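Local structure of beta-hexosaminidase LpqI (Mycobacterium tuberculosis H37Rv, 6GFV) at residues P1-P9 with V67-L75; R107-R117 with A161-D172. The protein cleaves the terminal beta-1,4-linked N-acetylglucosamine from peptidoglycan fragments, a step in mycobacterial peptidoglycan recycling. One frame throughout, in Å; residues are numbered along the deposited sequence.

Contact 1: residues P1-P9 with V67-L75; sequences PVPRSCAEP and VAGGGPLPL
The N-terminal tail crosses the turn that leads from helix 62-69 into strand 76-83 of the barrel, and V2, R4 and S5 meet it there. R4 makes the largest contribution. Its NH2 donates to A68 O at 2.9 Å, with an N-H...O angle of 161°. The oxygen lies near the guanidinium plane, but the nitrogen sits above the carbonyl plane of A68 and not on a lone pair. The R4 side chain bends at chi2 (-89°), which brings its guanidinium alongside the turn to the helix end. G70 O lies over one face of the guanidinium without making a hydrogen bond. R4 NH1 passes 3.6 Å from P74 CA and also donates to N340 OD1.

Further along the tail, S5 N donates to P72 O at 3.3 Å. This bond is in the carbonyl plane and uses a lone pair. P72 O also accepts from N340 ND2, as does S5 O, so N340 joins both segments from the C-terminal part of the chain. This is a surface feature of the glycoside hydrolase family 3 barrel domain, away from the annotated active-site residues. The G71-P72 peptide bond is cis. G71 has no side chain on the side that V2 O approaches, and its CA comes to 3.2 Å from that oxygen in a CA-H...O contact. V2 CG1 packs on the P72 ring, 3.9 Å from its CD. A water donates to both V2 O and G69 O and so links the tail to the helix end. S5 OG accepts from A7 N at 3.0 Å, forming an ST turn just where the tail leaves the contact. Within that turn, C6 is joined to C343 by a disulfide.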
ATOM      1  N   PRO A   1       8.413 -13.122 -20.317  1.00 63.17           N
ATOM      2  CA  PRO A   1       9.163 -14.343 -20.011  1.00 59.65           C
ATOM      3  C   PRO A   1      10.337 -14.101 -19.057  1.00 52.60           C
ATOM      4  O   PRO A   1      11.489 -14.280 -19.445  1.00 52.58           O
ATOM      5  CB  PRO A   1       9.666 -14.791 -21.384  1.00 64.36           C
ATOM      6  CG  PRO A   1       9.764 -13.508 -22.175  1.00 65.46           C
ATOM      7  CD  PRO A   1       8.593 -12.700 -21.718  1.00 64.43           C
ATOM      8  N   VAL A   2      10.047 -13.710 -17.822  1.00 46.31           N
ATOM      9  CA  VAL A   2      11.086 -13.440 -16.836  1.00 44.90           C
ATOM     10  C   VAL A   2      11.264 -14.603 -15.857  1.00 42.11           C
ATOM     11  O   VAL A   2      10.430 -14.807 -14.977  1.00 36.83           O
ATOM     12  CB  VAL A   2      10.767 -12.167 -16.037  1.00 48.51           C
ATOM     13  CG1 VAL A   2      11.802 -11.945 -14.954  1.00 47.08           C
ATOM     14  CG2 VAL A   2      10.684 -10.969 -16.968  1.00 50.70           C
ATOM     15  N   PRO A   3      12.369 -15.356 -15.994  1.00 40.46           N
ATOM     16  CA  PRO A   3      12.624 -16.578 -15.221  1.00 39.64           C
ATOM     17  C   PRO A   3      12.874 -16.346 -13.725  1.00 36.05           C
ATOM     18  O   PRO A   3      13.479 -15.346 -13.340  1.00 36.67           O
ATOM     19  CB  PRO A   3      13.875 -17.150 -15.889  1.00 41.14           C
ATOM     20  CG  PRO A   3      14.570 -15.970 -16.445  1.00 41.41           C
ATOM     21  CD  PRO A   3      13.489 -15.028 -16.891  1.00 40.78           C
ATOM     22  N   ARG A   4      12.411 -17.273 -12.893  1.00 32.30           N
ATOM     23  CA  ARG A   4      12.630 -17.185 -11.455  1.00 33.16           C
ATOM     24  C   ARG A   4      14.105 -17.319 -11.111  1.00 31.57           C
ATOM     25  O   ARG A   4      14.868 -17.956 -11.841  1.00 29.54           O
ATOM     26  CB  ARG A   4      11.832 -18.261 -10.720  1.00 40.01           C
ATOM     27  CG  ARG A   4      10.392 -18.375 -11.170  1.00 46.98           C
ATOM     28  CD  ARG A   4       9.499 -17.436 -10.369  1.00 53.14           C
ATOM     29  NE  ARG A   4       8.087 -17.699 -10.626  1.00 58.54           N
ATOM     30  CZ  ARG A   4       7.124 -17.611  -9.714  1.00 60.09           C
ATOM     31  NH1 ARG A   4       7.409 -17.271  -8.469  1.00 58.76           N
ATOM     32  NH2 ARG A   4       5.870 -17.877 -10.049  1.00 63.46           N
ATOM     33  N   SER A   5      14.487 -16.724  -9.983  1.00 32.70           N
ATOM     34  CA  SER A   5      15.873 -16.705  -9.531  1.00 31.43           C
ATOM     35  C   SER A   5      16.014 -16.891  -8.028  1.00 25.75           C
ATOM     36  O   SER A   5      15.112 -16.574  -7.266  1.00 26.76           O
ATOM     37  CB  SER A   5      16.544 -15.391  -9.923  1.00 25.32           C
ATOM     38  OG  SER A   5      17.798 -15.274  -9.272  1.00 25.16           O
ATOM     39  N   CYS A   6      17.180 -17.374  -7.616  1.00 25.95           N
ATOM     40  CA  CYS A   6      17.493 -17.593  -6.214  1.00 25.00           C
ATOM     41  C   CYS A   6      18.442 -16.526  -5.639  1.00 24.44           C
ATOM     42  O   CYS A   6      18.826 -16.608  -4.477  1.00 23.79           O
ATOM     43  CB  CYS A   6      18.106 -18.989  -6.022  1.00 25.91           C
ATOM     44  SG  CYS A   6      16.934 -20.390  -6.200  1.00 26.66           S
ATOM     45  N   ALA A   7      18.824 -15.544  -6.456  1.00 24.81           N
ATOM     46  CA  ALA A   7      19.660 -14.428  -6.014  1.00 23.35           C
ATOM     47  C   ALA A   7      19.061 -13.727  -4.802  1.00 24.31           C
ATOM     48  O   ALA A   7      17.849 -13.649  -4.678  1.00 23.26           O
ATOM     49  CB  ALA A   7      19.846 -13.431  -7.134  1.00 23.34           C
ATOM     50  N   GLU A   8      19.910 -13.214  -3.917  1.00 26.51           N
ATOM     51  CA  GLU A   8      19.436 -12.455  -2.758  1.00 27.53           C
ATOM     52  C   GLU A   8      18.861 -11.098  -3.215  1.00 24.33           C
ATOM     53  O   GLU A   8      19.211 -10.609  -4.279  1.00 20.01           O
ATOM     54  CB  GLU A   8      20.568 -12.268  -1.733  1.00 32.93           C
ATOM     55  CG  GLU A   8      21.658 -11.273  -2.132  1.00 38.76           C
ATOM     56  CD  GLU A   8      22.565 -10.872  -0.964  1.00 41.52           C
ATOM     57  OE1 GLU A   8      22.132 -10.972   0.206  1.00 43.75           O
ATOM     58  OE2 GLU A   8      23.715 -10.455  -1.220  1.00 37.62           O
ATOM     59  N   PRO A   9      17.958 -10.501  -2.414  1.00 18.78           N
ATOM     60  CA  PRO A   9      17.305  -9.241  -2.783  1.00 18.04           C
ATOM     61  C   PRO A   9      18.249  -8.142  -3.265  1.00 17.78           C
ATOM     62  O   PRO A   9      17.973  -7.530  -4.277  1.00 17.85           O
ATOM     63  CB  PRO A   9      16.622  -8.824  -1.484  1.00 17.82           C
ATOM     64  CG  PRO A   9      16.297 -10.093  -0.833  1.00 17.45           C
ATOM     65  CD  PRO A   9      17.432 -11.021  -1.142  1.00 18.40           C
ATOM     66  N   VAL A  67       0.154 -16.422 -11.070  1.00 15.56           N
ATOM     67  CA  VAL A  67       1.267 -16.285 -10.155  1.00 15.62           C
ATOM     68  C   VAL A  67       2.423 -17.202 -10.556  1.00 18.39           C
ATOM     69  O   VAL A  67       3.577 -16.793 -10.537  1.00 18.38           O
ATOM     70  CB  VAL A  67       0.840 -16.583  -8.714  1.00 15.16           C
ATOM     71  CG1 VAL A  67       2.055 -16.642  -7.803  1.00 19.25           C
ATOM     72  CG2 VAL A  67      -0.147 -15.548  -8.236  1.00 14.34           C
ATOM     73  N   ALA A  68       2.118 -18.436 -10.932  1.00 17.27           N
ATOM     74  CA  ALA A  68       3.168 -19.397 -11.287  1.00 18.69           C
ATOM     75  C   ALA A  68       4.027 -18.923 -12.459  1.00 24.76           C
ATOM     76  O   ALA A  68       5.221 -19.209 -12.514  1.00 23.93           O
ATOM     77  CB  ALA A  68       2.559 -20.742 -11.599  1.00 18.51           C
ATOM     78  N   GLY A  69       3.429 -18.179 -13.381  1.00 27.72           N
ATOM     79  CA  GLY A  69       4.125 -17.745 -14.576  1.00 31.26           C
ATOM     80  C   GLY A  69       4.972 -16.491 -14.463  1.00 33.60           C
ATOM     81  O   GLY A  69       5.731 -16.195 -15.372  1.00 38.90           O
ATOM     82  N   GLY A  70       4.856 -15.755 -13.363  1.00 31.61           N
ATOM     83  CA  GLY A  70       5.589 -14.506 -13.212  1.00 33.80           C
ATOM     84  C   GLY A  70       6.978 -14.650 -12.615  1.00 34.84           C
ATOM     85  O   GLY A  70       7.279 -15.649 -11.971  1.00 33.38           O
ATOM     86  N   GLY A  71       7.829 -13.647 -12.822  1.00 37.80           N
ATOM     87  CA  GLY A  71       9.183 -13.677 -12.292  1.00 34.81           C
ATOM     88  C   GLY A  71       9.787 -12.302 -12.044  1.00 30.32           C
ATOM     89  O   GLY A  71       9.188 -11.289 -12.398  1.00 26.55           O
ATOM     90  N   PRO A  72      10.987 -12.260 -11.437  1.00 25.88           N
ATOM     91  CA  PRO A  72      11.790 -13.407 -11.009  1.00 26.29           C
ATOM     92  C   PRO A  72      11.474 -13.813  -9.586  1.00 20.06           C
ATOM     93  O   PRO A  72      12.142 -14.681  -9.030  1.00 20.76           O
ATOM     94  CB  PRO A  72      13.215 -12.873 -11.095  1.00 25.80           C
ATOM     95  CG  PRO A  72      13.055 -11.472 -10.654  1.00 26.63           C
ATOM     96  CD  PRO A  72      11.704 -11.001 -11.177  1.00 27.31           C
ATOM     97  N   LEU A  73      10.486 -13.149  -8.999  1.00 20.87           N
ATOM     98  CA  LEU A  73      10.024 -13.453  -7.656  1.00 20.22           C
ATOM     99  C   LEU A  73       8.509 -13.564  -7.705  1.00 17.25           C
ATOM    100  O   LEU A  73       7.905 -13.243  -8.722  1.00 17.12           O
ATOM    101  CB  LEU A  73      10.483 -12.381  -6.658  1.00 22.29           C
ATOM    102  CG  LEU A  73      11.966 -12.369  -6.257  1.00 22.37           C
ATOM    103  CD1 LEU A  73      12.199 -11.250  -5.302  1.00 21.32           C
ATOM    104  CD2 LEU A  73      12.426 -13.691  -5.636  1.00 21.60           C
ATOM    105  N   PRO A  74       7.892 -14.062  -6.626  1.00 18.66           N
ATOM    106  CA  PRO A  74       6.446 -14.254  -6.672  1.00 17.47           C
ATOM    107  C   PRO A  74       5.659 -12.959  -6.871  1.00 15.59           C
ATOM    108  O   PRO A  74       5.957 -11.936  -6.272  1.00 19.71           O
ATOM    109  CB  PRO A  74       6.143 -14.876  -5.312  1.00 17.67           C
ATOM    110  CG  PRO A  74       7.421 -15.546  -4.923  1.00 20.85           C
ATOM    111  CD  PRO A  74       8.494 -14.684  -5.433  1.00 17.17           C
ATOM    112  N   LEU A  75       4.673 -13.011  -7.749  1.00 15.06           N
ATOM    113  CA  LEU A  75       3.756 -11.900  -7.966  1.00 14.36           C
ATOM    114  C   LEU A  75       3.121 -11.426  -6.656  1.00 13.67           C
ATOM    115  O   LEU A  75       2.686 -12.251  -5.857  1.00 13.50           O
ATOM    116  CB  LEU A  75       2.657 -12.330  -8.938  1.00 14.40           C
ATOM    117  CG  LEU A  75       1.672 -11.270  -9.434  1.00 13.94           C
ATOM    118  CD1 LEU A  75       2.332 -10.333 -10.442  1.00 14.30           C
ATOM    119  CD2 LEU A  75       0.420 -11.902 -10.012  1.00 16.46           C
TER
HETATM  120  O   HOH W   1       8.403 -16.632 -15.509  1.00 42.89           O

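Contact 2: residues R107-R117 with A161-D172; sequences RTVQQVRDLAR and AYAGAYAQGLRD
Y162 and Y166 take aliphatic groups of helix 109-126 on their ring faces, while R113 and R117 reach D172 at the other end of the contact. The axes of helices 109-117 and 161-172 approach to 7.0 Å and cross at -36°. Both helices belong to the outer layer of the family 3 barrel.

V109 CG2 sits over the centre of the Y162 ring, a CH-pi contact of 3.8 Å to the centroid. V112 CG2 meets the same ring at its edge. Y162 OH donates to R107 O at 2.8 Å, in the carbonyl plane. This helps hold the ring beside the start of the helix, where T108 and Q111 form a capping box. One turn on, A116 CB stands almost exactly on the normal of the Y166 ring, 3.7 Å from its centroid, and V112 CG1 lies at the edge. Packing is close at G169. With no side chain there, the backbones come close, and R117 CA makes a CA-H...O contact of 3.3 Å with G169 O.

R113 is extended from CG to NE and fits as a knob among A165, Q168, G169 and D172. Its guanidinium is nearly coplanar with the D172 carboxylate, 22° between planes. R113 NE donates to D172 OD2 and R113 NH2 to D172 OD1, both at 3.0 Å, side-on and each on a syn lone pair. Q168 CG covers one guanidinium face. R117 NH1 reaches D172 OD2 at 3.1 Å on the anti side, tilted out of the carboxylate plane. R117 NH2 forms a salt bridge with D114 OD1, completing a four-residue salt-bridge network. Q168 NE2 donates to D172 OD1 from above the carboxylate plane. Each oxygen of D172 thus has two donors, and two arginines beside it probably favour its ionised form.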
ATOM      1  N   ARG A 107     -14.637  -5.568  21.648  1.00 17.49           N
ATOM      2  CA  ARG A 107     -13.723  -6.700  21.843  1.00 16.99           C
ATOM      3  C   ARG A 107     -12.370  -6.263  22.440  1.00 16.74           C
ATOM      4  O   ARG A 107     -11.945  -5.118  22.261  1.00 16.76           O
ATOM      5  CB  ARG A 107     -13.476  -7.447  20.519  1.00 16.60           C
ATOM      6  CG  ARG A 107     -14.730  -7.886  19.744  1.00 16.70           C
ATOM      7  CD  ARG A 107     -14.467  -9.018  18.727  1.00 16.24           C
ATOM      8  NE  ARG A 107     -15.614  -9.199  17.827  1.00 21.38           N
ATOM      9  CZ  ARG A 107     -15.763 -10.172  16.927  1.00 20.80           C
ATOM     10  NH1 ARG A 107     -14.844 -11.123  16.769  1.00 15.75           N
ATOM     11  NH2 ARG A 107     -16.859 -10.197  16.176  1.00 16.51           N
ATOM     12  N   THR A 108     -11.690  -7.173  23.138  1.00 18.93           N
ATOM     13  CA  THR A 108     -10.364  -6.881  23.682  1.00 18.90           C
ATOM     14  C   THR A 108      -9.336  -6.771  22.573  1.00 20.00           C
ATOM     15  O   THR A 108      -9.617  -7.087  21.425  1.00 16.88           O
ATOM     16  CB  THR A 108      -9.863  -7.955  24.666  1.00 16.22           C
ATOM     17  OG1 THR A 108      -9.517  -9.144  23.946  1.00 15.76           O
ATOM     18  CG2 THR A 108     -10.898  -8.264  25.716  1.00 16.78           C
ATOM     19  N   VAL A 109      -8.134  -6.346  22.941  1.00 15.51           N
ATOM     20  CA  VAL A 109      -7.027  -6.208  22.005  1.00 17.18           C
ATOM     21  C   VAL A 109      -6.605  -7.582  21.479  1.00 14.56           C
ATOM     22  O   VAL A 109      -6.354  -7.761  20.297  1.00 14.22           O
ATOM     23  CB  VAL A 109      -5.842  -5.484  22.683  1.00 18.72           C
ATOM     24  CG1 VAL A 109      -4.563  -5.673  21.915  1.00 14.39           C
ATOM     25  CG2 VAL A 109      -6.164  -3.994  22.848  1.00 15.31           C
ATOM     26  N   GLN A 110      -6.563  -8.554  22.375  1.00 14.63           N
ATOM     27  CA  GLN A 110      -6.225  -9.914  22.008  1.00 14.31           C
ATOM     28  C   GLN A 110      -7.286 -10.544  21.099  1.00 14.31           C
ATOM     29  O   GLN A 110      -6.942 -11.252  20.171  1.00 16.22           O
ATOM     30  CB  GLN A 110      -6.033 -10.755  23.262  1.00 22.90           C
ATOM     31  CG  GLN A 110      -5.653 -12.180  22.982  1.00 25.40           C
ATOM     32  CD  GLN A 110      -5.521 -13.001  24.242  1.00 33.63           C
ATOM     33  OE1 GLN A 110      -6.511 -13.327  24.894  1.00 38.38           O
ATOM     34  NE2 GLN A 110      -4.291 -13.320  24.610  1.00 37.11           N
ATOM     35  N   GLN A 111      -8.566 -10.286  21.366  1.00 14.74           N
ATOM     36  CA  GLN A 111      -9.647 -10.766  20.499  1.00 14.81           C
ATOM     37  C   GLN A 111      -9.550 -10.151  19.109  1.00 14.58           C
ATOM     38  O   GLN A 111      -9.919 -10.764  18.115  1.00 14.45           O
ATOM     39  CB  GLN A 111     -11.021 -10.450  21.091  1.00 15.37           C
ATOM     40  CG  GLN A 111     -11.479 -11.337  22.252  1.00 19.40           C
ATOM     41  CD  GLN A 111     -12.834 -10.911  22.802  1.00 16.26           C
ATOM     42  OE1 GLN A 111     -13.086  -9.727  22.999  1.00 16.55           O
ATOM     43  NE2 GLN A 111     -13.721 -11.883  23.027  1.00 16.48           N
ATOM     44  N   VAL A 112      -9.035  -8.931  19.037  1.00 14.57           N
ATOM     45  CA  VAL A 112      -8.871  -8.295  17.749  1.00 14.38           C
ATOM     46  C   VAL A 112      -7.719  -8.948  16.996  1.00 13.85           C
ATOM     47  O   VAL A 112      -7.804  -9.146  15.790  1.00 13.68           O
ATOM     48  CB  VAL A 112      -8.659  -6.775  17.895  1.00 14.62           C
ATOM     49  CG1 VAL A 112      -8.188  -6.175  16.589  1.00 14.29           C
ATOM     50  CG2 VAL A 112      -9.971  -6.114  18.364  1.00 15.14           C
ATOM     51  N   ARG A 113      -6.657  -9.297  17.717  1.00 12.39           N
ATOM     52  CA  ARG A 113      -5.556 -10.061  17.131  1.00 12.54           C
ATOM     53  C   ARG A 113      -6.056 -11.420  16.614  1.00 12.90           C
ATOM     54  O   ARG A 113      -5.667 -11.848  15.542  1.00 12.93           O
ATOM     55  CB  ARG A 113      -4.424 -10.255  18.146  1.00 12.69           C
ATOM     56  CG  ARG A 113      -3.175 -10.888  17.548  1.00 12.82           C
ATOM     57  CD  ARG A 113      -2.110 -11.181  18.586  1.00 13.04           C
ATOM     58  NE  ARG A 113      -0.974 -11.857  17.973  1.00 13.21           N
ATOM     59  CZ  ARG A 113       0.206 -12.021  18.556  1.00 13.37           C
ATOM     60  NH1 ARG A 113       0.416 -11.539  19.773  1.00 15.86           N
ATOM     61  NH2 ARG A 113       1.184 -12.651  17.919  1.00 13.55           N
ATOM     62  N   ASP A 114      -6.903 -12.087  17.398  1.00 13.18           N
ATOM     63  CA  ASP A 114      -7.564 -13.336  16.984  1.00 13.55           C
ATOM     64  C   ASP A 114      -8.280 -13.188  15.646  1.00 13.42           C
ATOM     65  O   ASP A 114      -8.088 -13.992  14.742  1.00 13.61           O
ATOM     66  CB  ASP A 114      -8.582 -13.804  18.023  1.00 13.82           C
ATOM     67  CG  ASP A 114      -7.954 -14.227  19.345  1.00 14.06           C
ATOM     68  OD1 ASP A 114      -6.744 -14.490  19.405  1.00 14.87           O
ATOM     69  OD2 ASP A 114      -8.703 -14.305  20.333  1.00 14.36           O
ATOM     70  N   LEU A 115      -9.108 -12.157  15.529  1.00 13.11           N
ATOM     71  CA  LEU A 115      -9.935 -11.991  14.343  1.00 13.02           C
ATOM     72  C   LEU A 115      -9.077 -11.685  13.132  1.00 12.81           C
ATOM     73  O   LEU A 115      -9.311 -12.231  12.057  1.00 12.93           O
ATOM     74  CB  LEU A 115     -10.993 -10.893  14.540  1.00 12.76           C
ATOM     75  CG  LEU A 115     -11.910 -10.550  13.346  1.00 12.64           C
ATOM     76  CD1 LEU A 115     -12.775 -11.728  12.944  1.00 15.57           C
ATOM     77  CD2 LEU A 115     -12.791  -9.366  13.647  1.00 12.39           C
ATOM     78  N   ALA A 116      -8.084 -10.820  13.300  1.00 12.52           N
ATOM     79  CA  ALA A 116      -7.199 -10.481  12.189  1.00 12.32           C
ATOM     80  C   ALA A 116      -6.446 -11.711  11.681  1.00 12.64           C
ATOM     81  O   ALA A 116      -6.256 -11.870  10.481  1.00 12.62           O
ATOM     82  CB  ALA A 116      -6.210  -9.396  12.592  1.00 12.01           C
ATOM     83  N   ARG A 117      -6.010 -12.562  12.603  1.00 12.95           N
ATOM     84  CA  ARG A 117      -5.248 -13.749  12.235  1.00 13.30           C
ATOM     85  C   ARG A 117      -6.116 -14.746  11.459  1.00 13.60           C
ATOM     86  O   ARG A 117      -5.676 -15.310  10.464  1.00 13.74           O
ATOM     87  CB  ARG A 117      -4.648 -14.418  13.470  1.00 13.60           C
ATOM     88  CG  ARG A 117      -3.888 -15.707  13.172  1.00 16.86           C
ATOM     89  CD  ARG A 117      -3.144 -16.248  14.396  1.00 14.31           C
ATOM     90  NE  ARG A 117      -4.030 -16.615  15.504  1.00 14.53           N
ATOM     91  CZ  ARG A 117      -4.191 -15.893  16.609  1.00 14.36           C
ATOM     92  NH1 ARG A 117      -3.535 -14.745  16.766  1.00 13.98           N
ATOM     93  NH2 ARG A 117      -5.012 -16.309  17.554  1.00 14.59           N
ATOM     94  N   ALA A 161      -2.729   0.588  20.350  1.00 14.58           N
ATOM     95  CA  ALA A 161      -3.041  -0.720  20.904  1.00 14.90           C
ATOM     96  C   ALA A 161      -3.846  -1.598  19.923  1.00 14.47           C
ATOM     97  O   ALA A 161      -3.456  -2.726  19.635  1.00 14.23           O
ATOM     98  CB  ALA A 161      -3.790  -0.569  22.217  1.00 15.92           C
ATOM     99  N   TYR A 162      -4.942  -1.070  19.393  1.00 14.48           N
ATOM    100  CA  TYR A 162      -5.814  -1.862  18.515  1.00 14.24           C
ATOM    101  C   TYR A 162      -5.331  -2.032  17.071  1.00 13.39           C
ATOM    102  O   TYR A 162      -5.429  -3.132  16.534  1.00 13.59           O
ATOM    103  CB  TYR A 162      -7.231  -1.283  18.515  1.00 14.76           C
ATOM    104  CG  TYR A 162      -8.042  -1.733  19.707  1.00 15.69           C
ATOM    105  CD1 TYR A 162      -8.689  -2.963  19.704  1.00 15.91           C
ATOM    106  CD2 TYR A 162      -8.139  -0.949  20.848  1.00 16.46           C
ATOM    107  CE1 TYR A 162      -9.425  -3.395  20.793  1.00 16.86           C
ATOM    108  CE2 TYR A 162      -8.877  -1.376  21.947  1.00 17.44           C
ATOM    109  CZ  TYR A 162      -9.521  -2.601  21.910  1.00 19.70           C
ATOM    110  OH  TYR A 162     -10.257  -3.042  22.990  1.00 18.69           O
ATOM    111  N   ALA A 163      -4.815  -0.991  16.431  1.00 12.99           N
ATOM    112  CA  ALA A 163      -4.266  -1.172  15.088  1.00 12.29           C
ATOM    113  C   ALA A 163      -3.024  -2.069  15.139  1.00 12.01           C
ATOM    114  O   ALA A 163      -2.777  -2.838  14.215  1.00 11.64           O
ATOM    115  CB  ALA A 163      -3.931   0.144  14.443  1.00 12.03           C
ATOM    116  N   GLY A 164      -2.259  -1.949  16.223  1.00 12.30           N
ATOM    117  CA  GLY A 164      -1.095  -2.785  16.465  1.00 12.27           C
ATOM    118  C   GLY A 164      -1.474  -4.257  16.536  1.00 12.44           C
ATOM    119  O   GLY A 164      -0.838  -5.093  15.906  1.00 13.10           O
ATOM    120  N   ALA A 165      -2.524  -4.565  17.297  1.00 12.95           N
ATOM    121  CA  ALA A 165      -3.052  -5.925  17.369  1.00 13.21           C
ATOM    122  C   ALA A 165      -3.498  -6.436  16.001  1.00 12.74           C
ATOM    123  O   ALA A 165      -3.253  -7.578  15.696  1.00 12.75           O
ATOM    124  CB  ALA A 165      -4.211  -6.012  18.356  1.00 13.92           C
ATOM    125  N   TYR A 166      -4.149  -5.601  15.191  1.00 12.64           N
ATOM    126  CA  TYR A 166      -4.640  -6.042  13.881  1.00 12.14           C
ATOM    127  C   TYR A 166      -3.491  -6.396  12.949  1.00 11.67           C
ATOM    128  O   TYR A 166      -3.507  -7.442  12.287  1.00 11.64           O
ATOM    129  CB  TYR A 166      -5.532  -4.989  13.214  1.00 12.06           C
ATOM    130  CG  TYR A 166      -6.525  -5.596  12.232  1.00 12.13           C
ATOM    131  CD1 TYR A 166      -6.156  -5.881  10.923  1.00 11.74           C
ATOM    132  CD2 TYR A 166      -7.829  -5.904  12.625  1.00 12.70           C
ATOM    133  CE1 TYR A 166      -7.057  -6.446  10.027  1.00 15.57           C
ATOM    134  CE2 TYR A 166      -8.734  -6.474  11.741  1.00 12.86           C
ATOM    135  CZ  TYR A 166      -8.341  -6.743  10.444  1.00 12.46           C
ATOM    136  OH  TYR A 166      -9.218  -7.304   9.562  1.00 12.84           O
ATOM    137  N   ALA A 167      -2.503  -5.512  12.879  1.00 11.38           N
ATOM    138  CA  ALA A 167      -1.307  -5.764  12.086  1.00 11.05           C
ATOM    139  C   ALA A 167      -0.603  -7.066  12.491  1.00 11.31           C
ATOM    140  O   ALA A 167      -0.158  -7.822  11.637  1.00 12.63           O
ATOM    141  CB  ALA A 167      -0.336  -4.582  12.198  1.00 10.86           C
ATOM    142  N   GLN A 168      -0.506  -7.324  13.790  1.00 12.52           N
ATOM    143  CA  GLN A 168       0.187  -8.515  14.278  1.00 12.14           C
ATOM    144  C   GLN A 168      -0.585  -9.764  13.871  1.00 15.02           C
ATOM    145  O   GLN A 168       0.018 -10.782  13.532  1.00 12.49           O
ATOM    146  CB  GLN A 168       0.379  -8.467  15.803  1.00 12.70           C
ATOM    147  CG  GLN A 168       1.272  -9.562  16.382  1.00 13.24           C
ATOM    148  CD  GLN A 168       2.590  -9.709  15.640  1.00 13.08           C
ATOM    149  OE1 GLN A 168       3.339  -8.750  15.478  1.00 18.31           O
ATOM    150  NE2 GLN A 168       2.871 -10.912  15.175  1.00 13.30           N
ATOM    151  N   GLY A 169      -1.918  -9.671  13.899  1.00 17.77           N
ATOM    152  CA  GLY A 169      -2.780 -10.771  13.480  1.00 14.78           C
ATOM    153  C   GLY A 169      -2.510 -11.181  12.038  1.00 12.30           C
ATOM    154  O   GLY A 169      -2.291 -12.349  11.743  1.00 12.56           O
ATOM    155  N   LEU A 170      -2.533 -10.204  11.140  1.00 11.82           N
ATOM    156  CA  LEU A 170      -2.214 -10.432   9.732  1.00 11.59           C
ATOM    157  C   LEU A 170      -0.797 -11.028   9.572  1.00 11.66           C
ATOM    158  O   LEU A 170      -0.592 -11.990   8.824  1.00 11.86           O
ATOM    159  CB  LEU A 170      -2.358  -9.122   8.937  1.00 11.17           C
ATOM    160  CG  LEU A 170      -3.773  -8.544   8.717  1.00 11.22           C
ATOM    161  CD1 LEU A 170      -3.745  -7.124   8.166  1.00 10.91           C
ATOM    162  CD2 LEU A 170      -4.594  -9.452   7.774  1.00 11.47           C
ATOM    163  N   ARG A 171       0.158 -10.450  10.296  1.00 11.60           N
ATOM    164  CA  ARG A 171       1.541 -10.900  10.323  1.00 11.80           C
ATOM    165  C   ARG A 171       1.639 -12.363  10.810  1.00 12.81           C
ATOM    166  O   ARG A 171       2.398 -13.144  10.255  1.00 12.67           O
ATOM    167  CB  ARG A 171       2.357  -9.939  11.207  1.00 11.75           C
ATOM    168  CG  ARG A 171       3.870 -10.019  11.113  1.00 17.49           C
ATOM    169  CD  ARG A 171       4.534  -8.893  11.933  1.00 11.91           C
ATOM    170  NE  ARG A 171       4.156  -7.572  11.446  1.00 21.94           N
ATOM    171  CZ  ARG A 171       3.602  -6.612  12.179  1.00 11.27           C
ATOM    172  NH1 ARG A 171       3.371  -6.787  13.462  1.00 11.65           N
ATOM    173  NH2 ARG A 171       3.303  -5.461  11.611  1.00 10.88           N
ATOM    174  N   ASP A 172       0.851 -12.724  11.828  1.00 12.70           N
ATOM    175  CA  ASP A 172       0.732 -14.105  12.298  1.00 13.34           C
ATOM    176  C   ASP A 172       0.430 -15.065  11.157  1.00 20.14           C
ATOM    177  O   ASP A 172       0.945 -16.176  11.131  1.00 14.00           O
ATOM    178  CB  ASP A 172      -0.387 -14.263  13.337  1.00 13.65           C
ATOM    179  CG  ASP A 172      -0.078 -13.619  14.684  1.00 16.41           C
ATOM    180  OD1 ASP A 172       1.096 -13.379  15.005  1.00 13.94           O
ATOM    181  OD2 ASP A 172      -1.040 -13.366  15.436  1.00 14.03           O
TER

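Overall arrangement
Contact 1 closes before contact 2 opens along the chain. Their centres are about 32 Å apart and their nearest atoms about 15 Å, so they do not touch. Both lie on the periphery of one barrel. In contact 1 the turn after helix 62-69 leads into strand 76-83. In contact 2 helices 109-126 and 156-172 precede strands 130-131 and 176-182. These three strands are neighbours in the parallel part of the sheet, which connects the two regions. Contact 1 fastens the N-terminal tail near the C terminus, to which the disulfide ties it. Contact 2 joins successive helices of the barrel wall, with the side chain of Y166 about 10 Å from that of K180, which probably binds substrate.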